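Local coordinates for protein methionine gamma-lyase (Trichomonas vaginalis, PDB 1E5E) that belongs to the Cys/Met metabolism family of pyridoxal-phosphate-dependent enzymes, of the aminotransferase-like fold, and is present here as an assembly of four chains, at residues Asp107-Gly112 with Glu363-Thr368; Asn133-Gly138 with Thr160-Asp165; Ile164-Val169 with Thr193-Phe198. All blocks are in the same frame, centred on the assembly; numbering follows the deposited sequence.

Contact 1. Residues Asp107-Gly112 with Glu363-Thr368; sequences DECLYG and EAAGIT. With PPJ (N-(hydroxy{3-hydroxy-2-methyl-5-[(phosphonooxy)methyl]pyridin-4-yl}methyl)norvaline), chain C.
Glu108 and Cys109 are the residues of 107-112 that lean on Ala364, Ala365 and Ile367, where helix 359-364 ends. Just ahead of them, Asp107 shapes the turn: its OD1 accepts from Cys109 N at 2.6 Å, an Asx turn leading out of strand 103-107. Glu108 places CG between its own backbone N and carbonyl carbon (chi1 62°), then runs extended, which carries the carboxylate alongside Ala364, with OE1 3.8 Å from Ala364 CB. Its other oxygen, OE2, lies 2.9 Å from a water that also stands 2.9 Å from Ala364 O and donates to both. Cys109 follows with an apolar approach, its CB 4.0 Å from Ala365 CB. Its SG, anti to the backbone N, reaches the end of Ile367 at CD1, 4.3 Å away. A Schellman motif ends the helix opposite, with Gly366 at positive phi as C-prime residue, Ile367 N bonded to the carbonyl five residues back and Gly366 N to Glu363 O. Beyond Leu110, Tyr111 sends CB away from 363-368, and its ring meets the bound PPJ. PPJ N sits 3.0 Å above one face of the ring, toward its rim, and Tyr111 OH is covalently bonded to PPJ CG at 1.4 Å. Arg58 of the second subunit hydrogen-bonds the same OH. Two acceptors, the Glu108 carboxylate and the Ala364 carbonyl, thus meet through a donating water; the direct contacts are van der Waals, and the one covalent link, to PPJ, is at the Tyr111 end of the segment.

Contact 2. Residues Asn133-Gly138 with Thr160-Asp165; sequences NTAIPG and TLKIID
Asn133 turns CG anti to its backbone N (chi1 -171°), and Lys162, also anti at its first torsion, bends at chi3 (68°); together these rotations bring Lys162 NZ within 2.8 Å of Asn133 OD1 in a hydrogen bond. The ammonium nitrogen comes from well above the amide plane, 68° out of it. Ala135 N approaches OD1 from the opposite face at 3.0 Å, so one oxygen takes two donors; this second bond makes an Asx turn inside the type I beta turn from Asn133 to Ile136. Lys162 NZ also forms a salt bridge with Asp107, whose other carboxylate oxygen is hydrogen-bonded to Thr134 OG1. Asp107 thus bridges the turn and the lysine directly, one carboxylate oxygen to each, and its negative charge probably helps hold the ammonium group in place. In the fold, the segments follow strand 128-132, at the edge of the seven-stranded mixed sheet, and strand 148-154; strand 103-107 lies between these two in the sheet order of this aminotransferase-like domain, so the contact bridges across the C-terminal end of strand 103-107. Van der Waals contacts lie beside the polar pair. Thr134 and Ile164 meet at an oblique angle, hydroxyl against methyl, with Thr134 OG1 3.3 Å from Ile164 CD1. Ala135 CB points toward 160-165, making an apolar contact with Ile164 CG1, touching Lys162 CD and standing 3.7 Å from Ile163 O. Two waters complete the junction on the Asp165 side. One accepts from Asp165 N at 3.0 Å and donates to Ala135 O at 3.0 Å; the other donates to Thr134 O at 2.7 Å and, at the longer distance of 3.3 Å, to Asp165 O.

Contact 3. Residues Ile164-Val169 with Thr193-Phe198; sequences IDMERV and TNPVDF
Glu167, in the first turn of helix 166-174, and Phe198, at the end of the 3-10 segment 195-198, bring the two backbones together, their CA atoms 4.7 Å apart. Glu167 CA makes a CH...O contact with Phe198 O at 3.5 Å, nearly straight at its hydrogen (163°). Each segment is set from within: Asp165 is the N-cap, its OD1 accepting from Arg168 N at 3.0 Å, and Phe198 N bonds to Pro195 O at 2.9 Å. Met166 and Phe198 carry most of the side-chain packing, and their CB atoms also meet. Met166 CG stands beside the backbone N, and a bend at chi3 (-73°) turns the methyl group so that CE lies 3.7 Å from Phe198 CD2, oblique to the ring. The same methyl meets Thr193 CG2 tip to tip at 3.8 Å, while SD rests 3.8 Å from Pro195 CB. Glu167 CB lies at the edge of the Phe198 ring, near its plane, 4.4 Å from CD1. Gln304 joins both sides, since its OE1 accepts from Met166 N and its O from Thr193 OG1. Helix 166-174 joins parallel neighbours 148-154 and 180-184 as a beta-alpha-beta crossover, and 193-198 belongs to the next connection, on to strand 202-206; the contact thus packs two successive connections together, as in the open alpha/beta core of aminotransferase-like enzymes.

In the fold
Along the chain, 107-112 leaves strand 103-107 and opens the longest loop. Contact 2 is then closed by 160-165 returning to 133-138, and contact 3 by 193-198 returning to 164-169; the two share Ile164 and Asp165, so one begins where the other ends. Contact 1 closes last, at 363-368, with both others nested inside its loop. The centre of contact 2 is about 11 Å from that of each neighbour, while the centres of contacts 1 and 3 are about 20 Å apart. Contact 1 ties the seven-stranded sheet region to helix 359-364, which precedes strand 371-375 of the five-stranded sheet; contacts 2 and 3 join connections of the larger sheet.

Contact 1. Residues Asp107-Gly112 with Glu363-Thr368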
# COMPACT_ATOMS: atom_id res chain seq x y z
N ASP A 107 -35.29 -4.05 14.53
CA ASP A 107 -35.55 -2.90 15.39
C ASP A 107 -35.72 -1.79 14.36
O ASP A 107 -35.04 -1.86 13.32
CB ASP A 107 -34.46 -2.54 16.37
CG ASP A 107 -34.91 -1.50 17.40
OD1 ASP A 107 -34.86 -0.30 17.07
OD2 ASP A 107 -35.32 -1.92 18.51
N GLU A 108 -36.60 -0.86 14.64
CA GLU A 108 -36.79 0.28 13.75
C GLU A 108 -35.68 1.29 13.88
O GLU A 108 -35.62 2.16 13.00
CB GLU A 108 -38.12 0.99 14.12
CG GLU A 108 -38.14 1.55 15.53
CD GLU A 108 -39.44 2.25 15.91
OE1 GLU A 108 -40.08 3.02 15.16
OE2 GLU A 108 -39.78 2.14 17.11
N CYS A 109 -34.90 1.31 14.98
CA CYS A 109 -33.84 2.33 14.99
C CYS A 109 -32.53 1.70 14.54
O CYS A 109 -31.82 1.12 15.39
CB CYS A 109 -33.65 2.99 16.36
SG CYS A 109 -32.53 4.42 16.29
N LEU A 110 -32.20 1.86 13.28
CA LEU A 110 -30.99 1.32 12.69
C LEU A 110 -30.24 2.44 11.95
O LEU A 110 -30.75 3.52 11.60
CB LEU A 110 -31.34 0.32 11.59
CG LEU A 110 -32.29 -0.83 11.83
CD1 LEU A 110 -32.54 -1.65 10.58
CD2 LEU A 110 -31.73 -1.72 12.96
N TYR A 111 -29.02 2.04 11.66
CA TYR A 111 -28.25 2.87 10.71
C TYR A 111 -29.11 3.13 9.48
O TYR A 111 -29.70 2.21 8.93
CB TYR A 111 -26.98 2.12 10.33
CG TYR A 111 -26.17 2.84 9.29
CD1 TYR A 111 -25.89 4.20 9.41
CD2 TYR A 111 -25.68 2.16 8.19
CE1 TYR A 111 -25.14 4.85 8.46
CE2 TYR A 111 -24.91 2.79 7.23
CZ TYR A 111 -24.65 4.13 7.37
OH TYR A 111 -23.87 4.74 6.41
N GLY A 112 -29.10 4.34 8.95
CA GLY A 112 -29.90 4.63 7.77
C GLY A 112 -29.83 3.65 6.61
O GLY A 112 -30.89 3.20 6.14
N GLU A 363 -38.64 10.07 12.89
CA GLU A 363 -39.30 10.63 14.08
C GLU A 363 -39.86 9.56 14.98
O GLU A 363 -39.62 9.63 16.19
CB GLU A 363 -40.34 11.68 13.69
CG GLU A 363 -39.57 12.92 13.20
CD GLU A 363 -40.52 13.94 12.63
OE1 GLU A 363 -41.75 13.73 12.69
OE2 GLU A 363 -40.07 14.99 12.15
N ALA A 364 -40.44 8.51 14.42
CA ALA A 364 -40.93 7.40 15.25
C ALA A 364 -39.83 6.71 16.04
O ALA A 364 -40.02 6.26 17.17
CB ALA A 364 -41.67 6.41 14.35
N ALA A 365 -38.60 6.70 15.51
CA ALA A 365 -37.48 6.03 16.13
C ALA A 365 -36.71 6.98 17.03
O ALA A 365 -35.66 6.64 17.56
CB ALA A 365 -36.54 5.41 15.08
N GLY A 366 -37.24 8.20 17.20
CA GLY A 366 -36.68 9.18 18.08
C GLY A 366 -35.59 10.01 17.43
O GLY A 366 -34.87 10.71 18.16
N ILE A 367 -35.42 9.88 16.13
CA ILE A 367 -34.39 10.71 15.47
C ILE A 367 -35.05 12.05 15.20
O ILE A 367 -35.92 12.11 14.32
CB ILE A 367 -33.82 10.05 14.21
CG1 ILE A 367 -33.14 8.75 14.74
CG2 ILE A 367 -32.78 10.91 13.52
CD1 ILE A 367 -33.05 7.74 13.60
N THR A 368 -34.75 13.10 15.94
CA THR A 368 -35.37 14.41 15.75
C THR A 368 -34.43 15.21 14.85
O THR A 368 -33.24 14.90 14.86
CB THR A 368 -35.52 15.17 17.07
OG1 THR A 368 -34.28 15.77 17.51
CG2 THR A 368 -35.92 14.25 18.23
N1 PPJ C . -23.57 -0.72 10.74
C2 PPJ C . -23.48 0.39 11.51
C6 PPJ C . -23.34 -0.65 9.39
C2A PPJ C . -24.08 0.55 12.77
C3 PPJ C . -22.96 1.54 10.88
O3 PPJ C . -23.01 2.62 11.60
C4 PPJ C . -22.52 1.55 9.55
C4A PPJ C . -22.03 2.78 9.01
C5 PPJ C . -22.77 0.45 8.73
N PPJ C . -22.37 3.99 9.48
C5A PPJ C . -22.23 0.28 7.42
OP4 PPJ C . -20.96 0.03 7.51
P PPJ C . -20.15 0.51 6.23
OP1 PPJ C . -18.65 0.02 6.50
OP2 PPJ C . -20.24 2.06 6.12
OP3 PPJ C . -20.69 -0.15 4.89
CA PPJ C . -21.84 5.17 9.05
CB PPJ C . -21.66 5.47 7.62
C PPJ C . -22.33 6.31 9.76
CG PPJ C . -22.81 5.68 6.71
CD PPJ C . -22.98 7.11 6.48
O PPJ C . -23.24 6.11 10.65
OXT PPJ C . -21.61 7.39 9.90
O HOH W 1 -41.83 4.07 17.93

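Contact 2. Residues Asn133-Gly138 with Thr160-Asp165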
# COMPACT_ATOMS: atom_id res chain seq x y z
N ASN A 133 -40.07 -1.89 17.99
CA ASN A 133 -39.17 -1.41 19.04
C ASN A 133 -38.81 -2.67 19.82
O ASN A 133 -39.56 -3.14 20.70
CB ASN A 133 -39.74 -0.34 19.97
CG ASN A 133 -38.72 0.28 20.90
OD1 ASN A 133 -37.65 -0.30 21.08
ND2 ASN A 133 -38.97 1.47 21.47
N THR A 134 -37.63 -3.25 19.52
CA THR A 134 -37.29 -4.51 20.21
C THR A 134 -36.91 -4.21 21.66
O THR A 134 -36.83 -5.13 22.45
CB THR A 134 -36.13 -5.27 19.56
OG1 THR A 134 -34.98 -4.41 19.67
CG2 THR A 134 -36.43 -5.59 18.10
N ALA A 135 -36.71 -2.97 22.08
CA ALA A 135 -36.41 -2.60 23.45
C ALA A 135 -37.64 -2.74 24.34
O ALA A 135 -37.49 -2.87 25.56
CB ALA A 135 -35.85 -1.19 23.55
N ILE A 136 -38.83 -2.82 23.78
CA ILE A 136 -40.08 -2.98 24.52
C ILE A 136 -40.53 -4.42 24.70
O ILE A 136 -40.85 -5.15 23.77
CB ILE A 136 -41.19 -2.19 23.78
CG1 ILE A 136 -40.72 -0.73 23.76
CG2 ILE A 136 -42.53 -2.37 24.49
CD1 ILE A 136 -41.60 0.29 23.12
N PRO A 137 -40.61 -4.86 25.95
CA PRO A 137 -41.09 -6.18 26.30
C PRO A 137 -42.32 -6.55 25.49
O PRO A 137 -43.25 -5.76 25.33
CB PRO A 137 -41.48 -6.03 27.76
CG PRO A 137 -40.61 -4.94 28.30
CD PRO A 137 -40.28 -4.04 27.15
N GLY A 138 -42.33 -7.76 24.93
CA GLY A 138 -43.41 -8.28 24.12
C GLY A 138 -43.39 -8.00 22.63
O GLY A 138 -43.87 -8.81 21.82
N THR A 160 -29.62 7.06 18.07
CA THR A 160 -30.14 7.47 19.39
C THR A 160 -29.47 6.87 20.61
O THR A 160 -29.56 7.40 21.73
CB THR A 160 -31.65 7.18 19.42
OG1 THR A 160 -31.80 5.76 19.42
CG2 THR A 160 -32.32 7.72 18.13
N LEU A 161 -28.69 5.80 20.47
CA LEU A 161 -28.00 5.07 21.48
C LEU A 161 -28.99 4.34 22.40
O LEU A 161 -28.69 3.96 23.53
CB LEU A 161 -27.01 5.91 22.30
CG LEU A 161 -26.05 6.78 21.46
CD1 LEU A 161 -25.07 7.55 22.33
CD2 LEU A 161 -25.33 5.91 20.42
N LYS A 162 -30.15 3.98 21.84
CA LYS A 162 -31.16 3.25 22.59
C LYS A 162 -30.55 1.90 23.01
O LYS A 162 -29.87 1.29 22.18
CB LYS A 162 -32.46 3.04 21.84
CG LYS A 162 -33.45 2.03 22.41
CD LYS A 162 -34.66 1.90 21.48
CE LYS A 162 -34.33 1.24 20.15
NZ LYS A 162 -35.65 0.82 19.49
N ILE A 163 -30.76 1.49 24.25
CA ILE A 163 -30.20 0.22 24.67
C ILE A 163 -31.20 -0.90 24.50
O ILE A 163 -32.36 -0.68 24.80
CB ILE A 163 -29.78 0.25 26.17
CG1 ILE A 163 -28.84 1.44 26.39
CG2 ILE A 163 -29.18 -1.06 26.63
CD1 ILE A 163 -27.52 1.35 25.66
N ILE A 164 -30.79 -2.07 24.04
CA ILE A 164 -31.74 -3.16 23.87
C ILE A 164 -31.27 -4.29 24.76
O ILE A 164 -30.09 -4.63 24.75
CB ILE A 164 -31.87 -3.62 22.43
CG1 ILE A 164 -32.48 -2.50 21.56
CG2 ILE A 164 -32.68 -4.93 22.33
CD1 ILE A 164 -32.11 -2.74 20.11
N ASP A 165 -32.18 -4.86 25.53
CA ASP A 165 -31.91 -6.04 26.35
C ASP A 165 -31.85 -7.26 25.44
O ASP A 165 -32.84 -7.87 25.06
CB ASP A 165 -33.02 -6.18 27.40
CG ASP A 165 -32.78 -7.38 28.29
OD1 ASP A 165 -32.06 -8.33 27.95
OD2 ASP A 165 -33.39 -7.38 29.38
O HOH W 2 -35.62 -6.25 24.53
O HOH W 3 -34.69 -3.43 26.39

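Contact 3. Residues Ile164-Val169 with Thr193-Phe198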
# COMPACT_ATOMS: atom_id res chain seq x y z
N ILE A 164 -30.79 -2.07 24.04
CA ILE A 164 -31.74 -3.16 23.87
C ILE A 164 -31.27 -4.29 24.76
O ILE A 164 -30.09 -4.63 24.75
CB ILE A 164 -31.87 -3.62 22.43
CG1 ILE A 164 -32.48 -2.50 21.56
CG2 ILE A 164 -32.68 -4.93 22.33
CD1 ILE A 164 -32.11 -2.74 20.11
N ASP A 165 -32.18 -4.86 25.53
CA ASP A 165 -31.91 -6.04 26.35
C ASP A 165 -31.85 -7.26 25.44
O ASP A 165 -32.84 -7.87 25.06
CB ASP A 165 -33.02 -6.18 27.40
CG ASP A 165 -32.78 -7.38 28.29
OD1 ASP A 165 -32.06 -8.33 27.95
OD2 ASP A 165 -33.39 -7.38 29.38
N MET A 166 -30.62 -7.63 25.09
CA MET A 166 -30.32 -8.72 24.17
C MET A 166 -30.74 -10.09 24.68
O MET A 166 -31.28 -10.87 23.90
CB MET A 166 -28.81 -8.77 23.84
CG MET A 166 -28.36 -7.58 23.01
SD MET A 166 -26.69 -7.69 22.34
CE MET A 166 -25.72 -7.45 23.81
N GLU A 167 -30.47 -10.34 25.96
CA GLU A 167 -30.89 -11.65 26.48
C GLU A 167 -32.41 -11.85 26.31
O GLU A 167 -32.84 -12.91 25.85
CB GLU A 167 -30.51 -11.83 27.93
CG GLU A 167 -30.76 -13.27 28.37
CD GLU A 167 -30.04 -13.57 29.65
OE1 GLU A 167 -29.33 -12.70 30.22
OE2 GLU A 167 -30.14 -14.73 30.09
N ARG A 168 -33.17 -10.80 26.61
CA ARG A 168 -34.60 -10.84 26.46
C ARG A 168 -35.05 -11.05 25.03
O ARG A 168 -35.94 -11.88 24.81
CB ARG A 168 -35.32 -9.56 26.94
CG ARG A 168 -36.80 -9.93 27.16
CD ARG A 168 -37.56 -8.82 27.88
NE ARG A 168 -37.67 -7.67 26.96
CZ ARG A 168 -37.15 -6.49 27.34
NH1 ARG A 168 -36.53 -6.34 28.52
NH2 ARG A 168 -37.26 -5.49 26.48
N VAL A 169 -34.45 -10.29 24.10
CA VAL A 169 -34.81 -10.42 22.71
C VAL A 169 -34.48 -11.85 22.26
O VAL A 169 -35.27 -12.45 21.53
CB VAL A 169 -34.07 -9.37 21.86
CG1 VAL A 169 -34.13 -9.66 20.36
CG2 VAL A 169 -34.60 -7.95 22.14
N THR A 193 -18.51 -5.36 24.11
CA THR A 193 -19.53 -6.39 24.16
C THR A 193 -19.25 -7.59 23.29
O THR A 193 -18.82 -7.44 22.14
CB THR A 193 -20.88 -5.79 23.68
OG1 THR A 193 -21.32 -4.76 24.60
CG2 THR A 193 -21.98 -6.85 23.73
N ASN A 194 -19.59 -8.76 23.76
CA ASN A 194 -19.58 -9.99 22.96
C ASN A 194 -21.04 -10.46 22.96
O ASN A 194 -21.51 -11.20 23.84
CB ASN A 194 -18.69 -11.07 23.59
CG ASN A 194 -17.22 -10.73 23.50
OD1 ASN A 194 -16.39 -11.21 24.29
ND2 ASN A 194 -16.79 -9.87 22.56
N PRO A 195 -21.85 -10.04 22.00
CA PRO A 195 -23.26 -10.34 21.99
C PRO A 195 -23.60 -11.82 22.07
O PRO A 195 -24.66 -12.10 22.67
CB PRO A 195 -23.82 -9.67 20.74
CG PRO A 195 -22.77 -8.62 20.40
CD PRO A 195 -21.46 -9.13 20.88
N VAL A 196 -22.78 -12.76 21.64
CA VAL A 196 -23.06 -14.18 21.76
C VAL A 196 -23.20 -14.59 23.22
O VAL A 196 -23.88 -15.58 23.45
CB VAL A 196 -22.03 -15.13 21.11
CG1 VAL A 196 -21.90 -14.80 19.61
CG2 VAL A 196 -20.66 -15.02 21.81
N ASP A 197 -22.62 -13.87 24.19
CA ASP A 197 -22.76 -14.14 25.59
C ASP A 197 -24.25 -14.12 26.00
O ASP A 197 -24.62 -14.66 27.04
CB ASP A 197 -22.07 -13.10 26.48
CG ASP A 197 -20.55 -13.16 26.45
OD1 ASP A 197 -20.00 -14.19 26.02
OD2 ASP A 197 -19.93 -12.15 26.85
N PHE A 198 -25.07 -13.34 25.30
CA PHE A 198 -26.48 -13.15 25.57
C PHE A 198 -27.42 -14.02 24.74
O PHE A 198 -28.65 -13.89 24.92
CB PHE A 198 -26.83 -11.65 25.40
CG PHE A 198 -25.94 -10.89 26.37
CD1 PHE A 198 -26.24 -10.72 27.70
CD2 PHE A 198 -24.75 -10.37 25.90
CE1 PHE A 198 -25.38 -10.04 28.54
CE2 PHE A 198 -23.88 -9.69 26.72
CZ PHE A 198 -24.19 -9.52 28.06